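Local coordinates for XAC2610 protein (PDB 4QTQ), which probably protects Xanthomonas from its own secreted toxins as an immunity protein that inhibits a peptidoglycan hydrolase delivered by the type IV secretion system, at residues V55-A60 with E105-W110; T97-D102 with F151-N156; Q138-I143 with N156-T161; D142-V145 with G149-S152. All blocks are in the same frame, centred on the assembly; numbering follows the deposited sequence.

In the fold
Contacts 1 and 2 meet at the calcium ion: 97-102 and Asp106 together supply most of its ligands, and the hydrogen bond from Ile99 N to Asp106 OD2 (2.7 Å) ties them directly, although their centres are about 15 Å apart. Beyond the metal, contact 2 leads through Ile99 and Phe151 towards contacts 3 and 4. These two have centres only about 5 Å apart and share Ile143 and a water, weakly held by Ile143 O. Phe151 belongs to both contact 2 and contact 4, and Ser152 N hydrogen-bonds to Thr159 O (3.0 Å), fixing 149-152 to the strand of contact 3. Contact 1 stays about 7 Å from contact 3 at the nearest atoms, but touches contact 4 through Val108 and Leu150.

Contact 1 (V55-A60 with E105-W110); sequences VTFPGA and EDVVVW. With CA (calcium ion), chain B.
Where the calcium-binding loop runs into strand 106-112, Phe57 and Val55 pack against Glu105 and Val107. The ring of Phe57 reaches the residue just before the strand with its far end: CZ lies 3.6 Å from Glu105 O, and CE1 is 3.9 Å from Glu105 CB. Its first torsion (chi1 -63°) sets CG beside the backbone N, and the ring approaches Glu105 at a slant, meeting the CB methylene and the carbonyl. The carboxylate itself is engaged elsewhere, OE2 bonding to His80. Methyl contacts extend the interface along the strand: Val107 CG2 stands 4.3 Å from Phe57 CZ and also 4.3 Å from Val55 CG2, while Val55 CG1 covers one face of the Phe57 ring from 3.7 Å above its plane, towards the rim.

Two sheets pack together here, consistent with the beta-sandwich part of the fold. Strand 52-56 belongs to the four-stranded sheet and strand 106-112 to the mixed six-stranded sheet, and no hydrogen bond joins the two segments; Ile28 and Leu134 add to the same apolar layer. Past Phe57 the chain reverses in a type II turn, closed by Ala60 N to Phe57 O at 3.2 Å, with Gly59 taking the positive phi (84°) of its third position.

Asp106 points away from this interface. Both of its carboxylate oxygens, OD1 and OD2, bind calcium at 2.6 Å, making it a bidentate ligand. Backbone N-H groups of Phe127 and Ile99 also bond to OD1 and OD2 respectively, which restrains the rotation of the carboxylate.

Contact 2 (T97-D102 with F151-N156); sequences TDINGD and FSVKGN. With CA (calcium ion), chain B.
Ile99 brings its CD1 methyl to the edge of the Phe151 ring, near the ring plane, 4.2 Å from CE1. Its other branch meets Val153, with the two CG2 methyls 4.2 Å apart. Val153 also touches the loop backbone: with CG1 anti to its own N (chi1 -178°), that methyl comes within 3.6 Å of Ile99 O. The same carbonyl oxygen accepts a hydrogen bond from a water at 2.8 Å, and this water donates another to Gly155 O, so that the two backbones are linked through solvent rather than directly.

On its other side the loop wraps the metal. Asp98, Asn100, Asp102 and Asp106, with the carbonyl of His104, form a DxDxDGxxD-type calcium loop with asparagine in the third position, resembling those in integrin beta-propellers. Asp98 OD1 lies 2.3 Å from calcium and Asp102 OD1 2.5 Å. A coordinated water donates to Asp102 OD2 at 2.6 Å, so both oxygens of this carboxylate serve the site, one directly and one from the second shell. Asp98 OD2 is held by Gly103 N.

Ile99 thus joins the metal loop to strand 152-154, packing also on Val124 and Leu126 of strand 121-128, while Phe151 and Val153 rest on Leu83 and on Leu158 of the adjoining strand 157-163.

Contact 3 (Q138-I143 with N156-T161); sequences QSLSDI and NMLTST
Leu140 and Ile143 of helix 138-143 meet Leu158 and Ser160 of strand 157-163 beside a pair of flat groups on the helix, the Gln138 amide and the Asp142 carboxylate. The contact is a short helix packed on a face of an antiparallel sheet, against the second strand of the hairpin 152-154/157-163. On the helix, Gln138 NE2 donates to Asp142 OD1 at 3.1 Å, one turn on. The acceptor lies nearly in the Gln138 amide plane, but the donor approaches from above the carboxylate plane, 48° out of it.

The segment axes pass 10.8 Å apart and run roughly the same way, at 34°. Leu158 CD2 is the common target of the apolar contacts: Leu140 CD2 approaches to 3.3 Å, closer than methyls usually sit, and Ile143 CD1 stands 4.2 Å away, each side chain roughly perpendicular to that of Leu158. Val124 and Ala181 close round Leu140. Further along the strand, Ile143 CG2 presses on Ser160, 3.6 Å from OG. With this hydroxyl anti to its backbone N (chi1 -166°), Ser160 OG also reaches a water at 2.8 Å.

Contact 4 (D142-V145 with G149-S152); sequences DITV and GLFS
Phe151 and Thr144 bury the most surface here, with Ile143 next. The Phe151 ring turns its CD2-CE2 side to Ile143 and Thr144: CE2 lies 3.8 Å from Thr144 CG2, and CD2 is 3.9 Å from Ile143 CG2, the isoleucine standing roughly at right angles to the phenylalanine. Placing CG between the backbone N and the carbonyl carbon (chi1 47°) directs the ring at this corner. Leu150, the preceding residue, folds CD1 over the centre of one ring face, 3.8 Å above the plane, in a CH-pi arrangement. The same methyl touches Thr144 CG2 at 3.9 Å, where the two side chains run side by side in the same direction.

Thr144 is split between two roles. Its methyl enters the apolar cluster, whereas OG1, set between backbone N and carbonyl carbon (chi1 74°), hydrogen-bonds to the carbonyl of Ser141 and to the N-H of Tyr122. Beyond it, Val145 N hydrogen-bonds to Asp142 O at 3.2 Å. A water joins the backbones, donating to Gly149 O at 2.8 Å and, more weakly, to Ile143 O at 3.4 Å.

The chain therefore turns back on itself between helix 138-143 and strand 152-154. Phe151 also packs on Val124 of strand 121-128, and Leu150 on Tyr122 of the same strand.

Contact 1 (V55-A60 with E105-W110)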
loop_
_atom_site.group_PDB
_atom_site.type_symbol
_atom_site.label_atom_id
_atom_site.label_comp_id
_atom_site.label_asym_id
_atom_site.label_seq_id
_atom_site.Cartn_x
_atom_site.Cartn_y
_atom_site.Cartn_z
ATOM N N VAL A 55 8.098 -0.602 -14.550
ATOM C CA VAL A 55 7.247 0.586 -14.687
ATOM C C VAL A 55 7.954 1.621 -15.570
ATOM O O VAL A 55 9.108 1.997 -15.308
ATOM C CB VAL A 55 6.943 1.214 -13.306
ATOM C CG1 VAL A 55 6.019 2.417 -13.442
ATOM C CG2 VAL A 55 6.344 0.180 -12.359
ATOM N N THR A 56 7.259 2.078 -16.606
ATOM C CA THR A 56 7.779 3.083 -17.515
ATOM C C THR A 56 6.892 4.320 -17.472
ATOM O O THR A 56 5.826 4.341 -18.079
ATOM C CB THR A 56 7.805 2.574 -18.971
ATOM O OG1 THR A 56 8.452 1.292 -19.042
ATOM C CG2 THR A 56 8.522 3.585 -19.873
ATOM N N PHE A 57 7.320 5.340 -16.735
ATOM C CA PHE A 57 6.599 6.615 -16.692
ATOM C C PHE A 57 6.821 7.343 -18.014
ATOM O O PHE A 57 7.836 7.108 -18.666
ATOM C CB PHE A 57 7.095 7.460 -15.516
ATOM C CG PHE A 57 6.842 6.820 -14.164
ATOM C CD1 PHE A 57 5.554 6.793 -13.624
ATOM C CD2 PHE A 57 7.879 6.232 -13.449
ATOM C CE1 PHE A 57 5.309 6.197 -12.392
ATOM C CE2 PHE A 57 7.643 5.638 -12.215
ATOM C CZ PHE A 57 6.355 5.623 -11.685
ATOM N N PRO A 58 5.870 8.202 -18.440
ATOM C CA PRO A 58 6.063 8.890 -19.727
ATOM C C PRO A 58 7.352 9.705 -19.770
ATOM O O PRO A 58 7.613 10.491 -18.849
ATOM C CB PRO A 58 4.855 9.838 -19.828
ATOM C CG PRO A 58 3.870 9.348 -18.848
ATOM C CD PRO A 58 4.618 8.604 -17.779
ATOM N N GLY A 59 8.141 9.500 -20.822
ATOM C CA GLY A 59 9.340 10.311 -21.108
ATOM C C GLY A 59 10.576 9.854 -20.348
ATOM O O GLY A 59 11.623 10.538 -20.330
ATOM N N ALA A 60 10.449 8.678 -19.733
ATOM C CA ALA A 60 11.423 8.170 -18.792
ATOM C C ALA A 60 11.860 6.766 -19.166
ATOM O O ALA A 60 11.165 6.021 -19.870
ATOM C CB ALA A 60 10.852 8.168 -17.388
ATOM N N GLU A 105 3.978 9.929 -9.545
ATOM C CA GLU A 105 3.405 8.717 -9.001
ATOM C C GLU A 105 4.489 7.842 -8.390
ATOM O O GLU A 105 5.627 7.772 -8.876
ATOM C CB GLU A 105 2.647 7.895 -10.037
ATOM C CG GLU A 105 1.257 8.399 -10.345
ATOM C CD GLU A 105 1.265 9.344 -11.511
ATOM O OE1 GLU A 105 2.332 9.947 -11.781
ATOM O OE2 GLU A 105 0.207 9.482 -12.158
ATOM N N ASP A 106 4.097 7.210 -7.296
ATOM C CA ASP A 106 4.869 6.205 -6.621
ATOM C C ASP A 106 4.182 4.865 -6.876
ATOM O O ASP A 106 3.150 4.805 -7.544
ATOM C CB ASP A 106 4.909 6.548 -5.137
ATOM C CG ASP A 106 5.319 7.993 -4.898
ATOM O OD1 ASP A 106 6.427 8.382 -5.345
ATOM O OD2 ASP A 106 4.535 8.752 -4.287
ATOM N N VAL A 107 4.745 3.782 -6.343
ATOM C CA VAL A 107 4.252 2.455 -6.662
ATOM C C VAL A 107 4.074 1.621 -5.392
ATOM O O VAL A 107 4.926 1.640 -4.485
ATOM C CB VAL A 107 5.177 1.727 -7.671
ATOM C CG1 VAL A 107 4.645 0.331 -7.995
ATOM C CG2 VAL A 107 5.321 2.549 -8.932
ATOM N N VAL A 108 2.943 0.927 -5.336
ATOM C CA VAL A 108 2.594 0.072 -4.211
ATOM C C VAL A 108 2.278 -1.309 -4.759
ATOM O O VAL A 108 1.487 -1.461 -5.695
ATOM C CB VAL A 108 1.376 0.616 -3.428
ATOM C CG1 VAL A 108 1.021 -0.320 -2.283
ATOM C CG2 VAL A 108 1.632 2.017 -2.917
ATOM N N VAL A 109 2.898 -2.320 -4.172
ATOM C CA VAL A 109 2.802 -3.671 -4.680
ATOM C C VAL A 109 2.293 -4.610 -3.571
ATOM O O VAL A 109 2.783 -4.568 -2.438
ATOM C CB VAL A 109 4.176 -4.100 -5.220
ATOM C CG1 VAL A 109 4.225 -5.581 -5.500
ATOM C CG2 VAL A 109 4.509 -3.309 -6.488
ATOM N N TRP A 110 1.291 -5.427 -3.897
ATOM C CA TRP A 110 0.784 -6.425 -2.959
ATOM C C TRP A 110 1.797 -7.551 -2.922
ATOM O O TRP A 110 1.826 -8.398 -3.817
ATOM C CB TRP A 110 -0.602 -6.918 -3.374
ATOM C CG TRP A 110 -1.136 -8.045 -2.500
ATOM C CD1 TRP A 110 -0.623 -8.485 -1.308
ATOM C CD2 TRP A 110 -2.290 -8.862 -2.760
ATOM N NE1 TRP A 110 -1.366 -9.544 -0.830
ATOM C CE2 TRP A 110 -2.406 -9.783 -1.690
ATOM C CE3 TRP A 110 -3.223 -8.924 -3.808
ATOM C CZ2 TRP A 110 -3.407 -10.742 -1.638
ATOM C CZ3 TRP A 110 -4.220 -9.878 -3.754
ATOM C CH2 TRP A 110 -4.304 -10.778 -2.673
HETATM CA CA CA B . 5.665 10.837 -5.387
HETATM O O HOH W 1 7.966 10.910 -5.574
#

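Contact 2 (T97-D102 with F151-N156)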
loop_
_atom_site.group_PDB
_atom_site.type_symbol
_atom_site.label_atom_id
_atom_site.label_comp_id
_atom_site.label_asym_id
_atom_site.label_seq_id
_atom_site.Cartn_x
_atom_site.Cartn_y
_atom_site.Cartn_z
ATOM N N THR A 97 0.184 5.738 -7.579
ATOM C CA THR A 97 -0.438 6.764 -6.766
ATOM C C THR A 97 0.675 7.608 -6.155
ATOM O O THR A 97 1.724 7.076 -5.782
ATOM C CB THR A 97 -1.307 6.134 -5.651
ATOM O OG1 THR A 97 -2.073 7.149 -5.005
ATOM C CG2 THR A 97 -0.445 5.410 -4.596
ATOM N N ASP A 98 0.463 8.921 -6.089
ATOM C CA ASP A 98 1.460 9.825 -5.512
ATOM C C ASP A 98 1.195 9.884 -4.037
ATOM O O ASP A 98 0.219 10.471 -3.599
ATOM C CB ASP A 98 1.367 11.230 -6.124
ATOM C CG ASP A 98 2.442 12.183 -5.598
ATOM O OD1 ASP A 98 3.512 11.718 -5.117
ATOM O OD2 ASP A 98 2.207 13.412 -5.685
ATOM N N ILE A 99 2.058 9.250 -3.265
ATOM C CA ILE A 99 1.857 9.136 -1.829
ATOM C C ILE A 99 2.380 10.391 -1.137
ATOM O O ILE A 99 1.742 10.901 -0.217
ATOM C CB ILE A 99 2.537 7.858 -1.273
ATOM C CG1 ILE A 99 1.831 6.615 -1.846
ATOM C CG2 ILE A 99 2.508 7.836 0.253
ATOM C CD1 ILE A 99 2.509 5.297 -1.549
ATOM N N ASN A 100 3.523 10.897 -1.590
ATOM C CA ASN A 100 4.168 12.018 -0.903
ATOM C C ASN A 100 3.878 13.414 -1.478
ATOM O O ASN A 100 4.514 14.387 -1.076
ATOM C CB ASN A 100 5.681 11.774 -0.766
ATOM C CG ASN A 100 6.392 11.644 -2.093
ATOM O OD1 ASN A 100 5.779 11.564 -3.163
ATOM N ND2 ASN A 100 7.703 11.590 -2.025
ATOM N N GLY A 101 2.920 13.507 -2.398
ATOM C CA GLY A 101 2.408 14.795 -2.868
ATOM C C GLY A 101 3.341 15.662 -3.704
ATOM O O GLY A 101 3.096 16.858 -3.864
ATOM N N ASP A 102 4.390 15.077 -4.265
ATOM C CA ASP A 102 5.340 15.841 -5.071
ATOM C C ASP A 102 5.002 15.867 -6.563
ATOM O O ASP A 102 5.775 16.385 -7.354
ATOM C CB ASP A 102 6.768 15.318 -4.859
ATOM C CG ASP A 102 7.005 13.937 -5.479
ATOM O OD1 ASP A 102 6.045 13.264 -5.900
ATOM O OD2 ASP A 102 8.178 13.529 -5.542
ATOM N N PHE A 151 -3.153 1.922 3.668
ATOM C CA PHE A 151 -3.458 3.243 4.210
ATOM C C PHE A 151 -4.118 4.173 3.190
ATOM O O PHE A 151 -4.079 3.922 1.983
ATOM C CB PHE A 151 -2.179 3.898 4.782
ATOM C CG PHE A 151 -0.979 3.809 3.877
ATOM C CD1 PHE A 151 -0.847 4.652 2.786
ATOM C CD2 PHE A 151 0.020 2.867 4.117
ATOM C CE1 PHE A 151 0.265 4.572 1.952
ATOM C CE2 PHE A 151 1.123 2.777 3.288
ATOM C CZ PHE A 151 1.251 3.633 2.206
ATOM N N SER A 152 -4.748 5.230 3.703
ATOM C CA SER A 152 -5.337 6.287 2.871
ATOM C C SER A 152 -4.453 7.516 2.997
ATOM O O SER A 152 -3.834 7.717 4.031
ATOM C CB SER A 152 -6.743 6.626 3.354
ATOM O OG SER A 152 -7.473 5.444 3.655
ATOM N N VAL A 153 -4.399 8.339 1.958
ATOM C CA VAL A 153 -3.584 9.547 1.993
ATOM C C VAL A 153 -4.479 10.784 1.916
ATOM O O VAL A 153 -5.417 10.837 1.114
ATOM C CB VAL A 153 -2.542 9.571 0.848
ATOM C CG1 VAL A 153 -1.684 10.828 0.942
ATOM C CG2 VAL A 153 -1.655 8.334 0.901
ATOM N N LYS A 154 -4.187 11.763 2.773
ATOM C CA LYS A 154 -4.880 13.062 2.783
ATOM C C LYS A 154 -3.839 14.140 3.064
ATOM O O LYS A 154 -3.380 14.276 4.192
ATOM C CB LYS A 154 -5.955 13.080 3.877
ATOM C CG LYS A 154 -6.757 14.375 3.973
ATOM C CD LYS A 154 -7.357 14.569 5.362
ATOM C CE LYS A 154 -8.012 15.935 5.513
ATOM N NZ LYS A 154 -9.152 16.114 4.572
ATOM N N GLY A 155 -3.463 14.899 2.043
ATOM C CA GLY A 155 -2.356 15.851 2.168
ATOM C C GLY A 155 -1.079 15.126 2.542
ATOM O O GLY A 155 -0.724 14.128 1.909
ATOM N N ASN A 156 -0.409 15.598 3.595
ATOM C CA ASN A 156 0.774 14.908 4.119
ATOM C C ASN A 156 0.448 13.950 5.279
ATOM O O ASN A 156 1.351 13.505 5.997
ATOM C CB ASN A 156 1.867 15.916 4.508
ATOM C CG ASN A 156 1.553 16.676 5.786
ATOM O OD1 ASN A 156 0.386 16.872 6.143
ATOM N ND2 ASN A 156 2.600 17.118 6.480
HETATM CA CA CA B . 5.665 10.837 -5.387
HETATM O O HOH W 2 1.871 12.781 1.788
HETATM O O HOH W 1 7.966 10.910 -5.574
#

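Contact 3 (Q138-I143 with N156-T161)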
loop_
_atom_site.group_PDB
_atom_site.type_symbol
_atom_site.label_atom_id
_atom_site.label_comp_id
_atom_site.label_asym_id
_atom_site.label_seq_id
_atom_site.Cartn_x
_atom_site.Cartn_y
_atom_site.Cartn_z
ATOM N N GLN A 138 10.939 1.562 3.638
ATOM C CA GLN A 138 10.694 0.693 4.786
ATOM C C GLN A 138 9.542 1.218 5.659
ATOM O O GLN A 138 8.628 0.465 6.001
ATOM C CB GLN A 138 11.966 0.538 5.624
ATOM C CG GLN A 138 11.879 -0.575 6.666
ATOM C CD GLN A 138 11.820 -1.953 6.039
ATOM O OE1 GLN A 138 12.759 -2.374 5.363
ATOM N NE2 GLN A 138 10.718 -2.662 6.251
ATOM N N SER A 139 9.585 2.506 6.009
ATOM C CA SER A 139 8.611 3.061 6.944
ATOM C C SER A 139 7.197 2.953 6.383
ATOM O O SER A 139 6.281 2.577 7.100
ATOM C CB SER A 139 8.933 4.511 7.362
ATOM O OG SER A 139 8.746 5.429 6.297
ATOM N N LEU A 140 7.019 3.253 5.102
ATOM C CA LEU A 140 5.687 3.183 4.500
ATOM C C LEU A 140 5.179 1.740 4.362
ATOM O O LEU A 140 4.027 1.451 4.663
ATOM C CB LEU A 140 5.665 3.916 3.162
ATOM C CG LEU A 140 5.718 5.442 3.305
ATOM C CD1 LEU A 140 5.991 6.111 1.965
ATOM C CD2 LEU A 140 4.442 5.993 3.910
ATOM N N SER A 141 6.053 0.831 3.955
ATOM C CA SER A 141 5.691 -0.572 3.804
ATOM C C SER A 141 5.279 -1.140 5.140
ATOM O O SER A 141 4.323 -1.935 5.238
ATOM C CB SER A 141 6.875 -1.369 3.248
ATOM O OG SER A 141 7.288 -0.853 1.990
ATOM N N ASP A 142 6.027 -0.748 6.165
ATOM C CA ASP A 142 5.773 -1.194 7.526
ATOM C C ASP A 142 4.398 -0.785 8.066
ATOM O O ASP A 142 3.850 -1.472 8.909
ATOM C CB ASP A 142 6.846 -0.672 8.473
ATOM C CG ASP A 142 8.098 -1.548 8.512
ATOM O OD1 ASP A 142 8.132 -2.651 7.919
ATOM O OD2 ASP A 142 9.071 -1.118 9.168
ATOM N N ILE A 143 3.838 0.325 7.595
ATOM C CA ILE A 143 2.511 0.741 8.074
ATOM C C ILE A 143 1.466 -0.322 7.747
ATOM O O ILE A 143 0.497 -0.487 8.495
ATOM C CB ILE A 143 2.037 2.081 7.461
ATOM C CG1 ILE A 143 2.939 3.244 7.885
ATOM C CG2 ILE A 143 0.611 2.390 7.909
ATOM C CD1 ILE A 143 2.734 4.512 7.075
ATOM N N ASN A 156 -0.409 15.598 3.595
ATOM C CA ASN A 156 0.774 14.908 4.119
ATOM C C ASN A 156 0.448 13.950 5.279
ATOM O O ASN A 156 1.351 13.505 5.997
ATOM C CB ASN A 156 1.867 15.916 4.508
ATOM C CG ASN A 156 1.553 16.676 5.786
ATOM O OD1 ASN A 156 0.386 16.872 6.143
ATOM N ND2 ASN A 156 2.600 17.118 6.480
ATOM N N MET A 157 -0.837 13.624 5.439
ATOM C CA MET A 157 -1.300 12.710 6.490
ATOM C C MET A 157 -1.738 11.364 5.915
ATOM O O MET A 157 -2.470 11.305 4.927
ATOM C CB MET A 157 -2.465 13.330 7.273
ATOM C CG MET A 157 -2.107 14.605 8.025
ATOM S SD MET A 157 -0.827 14.322 9.265
ATOM C CE MET A 157 -0.283 16.001 9.601
ATOM N N LEU A 158 -1.285 10.294 6.560
ATOM C CA LEU A 158 -1.616 8.936 6.181
ATOM C C LEU A 158 -2.379 8.270 7.333
ATOM O O LEU A 158 -1.938 8.314 8.479
ATOM C CB LEU A 158 -0.338 8.144 5.883
ATOM C CG LEU A 158 0.265 8.269 4.477
ATOM C CD1 LEU A 158 0.533 9.715 4.063
ATOM C CD2 LEU A 158 1.544 7.455 4.382
ATOM N N THR A 159 -3.513 7.653 7.029
ATOM C CA THR A 159 -4.290 6.957 8.052
ATOM C C THR A 159 -4.347 5.451 7.799
ATOM O O THR A 159 -4.387 4.999 6.660
ATOM C CB THR A 159 -5.721 7.519 8.153
ATOM O OG1 THR A 159 -6.280 7.620 6.843
ATOM C CG2 THR A 159 -5.714 8.898 8.787
ATOM N N SER A 160 -4.341 4.688 8.885
ATOM C CA SER A 160 -4.328 3.226 8.846
ATOM C C SER A 160 -5.076 2.725 10.079
ATOM O O SER A 160 -5.030 3.362 11.135
ATOM C CB SER A 160 -2.885 2.716 8.864
ATOM O OG SER A 160 -2.795 1.338 8.522
ATOM N N THR A 161 -5.794 1.615 9.943
ATOM C CA THR A 161 -6.517 1.047 11.072
ATOM C C THR A 161 -5.988 -0.338 11.414
ATOM O O THR A 161 -5.567 -1.101 10.541
ATOM C CB THR A 161 -8.044 0.960 10.832
ATOM O OG1 THR A 161 -8.329 -0.072 9.892
ATOM C CG2 THR A 161 -8.588 2.257 10.299
HETATM O O HOH W 3 -1.772 0.367 6.095
#

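Contact 4 (D142-V145 with G149-S152)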
loop_
_atom_site.group_PDB
_atom_site.type_symbol
_atom_site.label_atom_id
_atom_site.label_comp_id
_atom_site.label_asym_id
_atom_site.label_seq_id
_atom_site.Cartn_x
_atom_site.Cartn_y
_atom_site.Cartn_z
ATOM N N ASP A 142 6.027 -0.748 6.165
ATOM C CA ASP A 142 5.773 -1.194 7.526
ATOM C C ASP A 142 4.398 -0.785 8.066
ATOM O O ASP A 142 3.850 -1.472 8.909
ATOM C CB ASP A 142 6.846 -0.672 8.473
ATOM C CG ASP A 142 8.098 -1.548 8.512
ATOM O OD1 ASP A 142 8.132 -2.651 7.919
ATOM O OD2 ASP A 142 9.071 -1.118 9.168
ATOM N N ILE A 143 3.838 0.325 7.595
ATOM C CA ILE A 143 2.511 0.741 8.074
ATOM C C ILE A 143 1.466 -0.322 7.747
ATOM O O ILE A 143 0.497 -0.487 8.495
ATOM C CB ILE A 143 2.037 2.081 7.461
ATOM C CG1 ILE A 143 2.939 3.244 7.885
ATOM C CG2 ILE A 143 0.611 2.390 7.909
ATOM C CD1 ILE A 143 2.734 4.512 7.075
ATOM N N THR A 144 1.663 -1.045 6.640
ATOM C CA THR A 144 0.657 -2.001 6.145
ATOM C C THR A 144 0.674 -3.308 6.930
ATOM O O THR A 144 -0.301 -4.073 6.884
ATOM C CB THR A 144 0.807 -2.299 4.628
ATOM O OG1 THR A 144 1.944 -3.142 4.390
ATOM C CG2 THR A 144 0.947 -1.018 3.816
ATOM N N VAL A 145 1.767 -3.548 7.653
ATOM C CA VAL A 145 1.912 -4.740 8.482
ATOM C C VAL A 145 0.980 -4.642 9.688
ATOM O O VAL A 145 0.950 -3.629 10.402
ATOM C CB VAL A 145 3.370 -4.950 8.944
ATOM C CG1 VAL A 145 3.478 -6.145 9.885
ATOM C CG2 VAL A 145 4.280 -5.160 7.753
ATOM N N GLY A 149 -5.619 -2.973 6.022
ATOM C CA GLY A 149 -5.440 -2.829 4.593
ATOM C C GLY A 149 -4.579 -1.619 4.318
ATOM O O GLY A 149 -4.152 -0.929 5.246
ATOM N N LEU A 150 -4.334 -1.359 3.039
ATOM C CA LEU A 150 -3.538 -0.220 2.628
ATOM C C LEU A 150 -4.079 1.082 3.222
ATOM O O LEU A 150 -5.289 1.296 3.298
ATOM C CB LEU A 150 -3.501 -0.120 1.103
ATOM C CG LEU A 150 -2.554 0.904 0.463
ATOM C CD1 LEU A 150 -1.125 0.698 0.941
ATOM C CD2 LEU A 150 -2.614 0.773 -1.049
ATOM N N PHE A 151 -3.153 1.922 3.668
ATOM C CA PHE A 151 -3.458 3.243 4.210
ATOM C C PHE A 151 -4.118 4.173 3.190
ATOM O O PHE A 151 -4.079 3.922 1.983
ATOM C CB PHE A 151 -2.179 3.898 4.782
ATOM C CG PHE A 151 -0.979 3.809 3.877
ATOM C CD1 PHE A 151 -0.847 4.652 2.786
ATOM C CD2 PHE A 151 0.020 2.867 4.117
ATOM C CE1 PHE A 151 0.265 4.572 1.952
ATOM C CE2 PHE A 151 1.123 2.777 3.288
ATOM C CZ PHE A 151 1.251 3.633 2.206
ATOM N N SER A 152 -4.748 5.230 3.703
ATOM C CA SER A 152 -5.337 6.287 2.871
ATOM C C SER A 152 -4.453 7.516 2.997
ATOM O O SER A 152 -3.834 7.717 4.031
ATOM C CB SER A 152 -6.743 6.626 3.354
ATOM O OG SER A 152 -7.473 5.444 3.655
HETATM O O HOH W 3 -1.772 0.367 6.095
#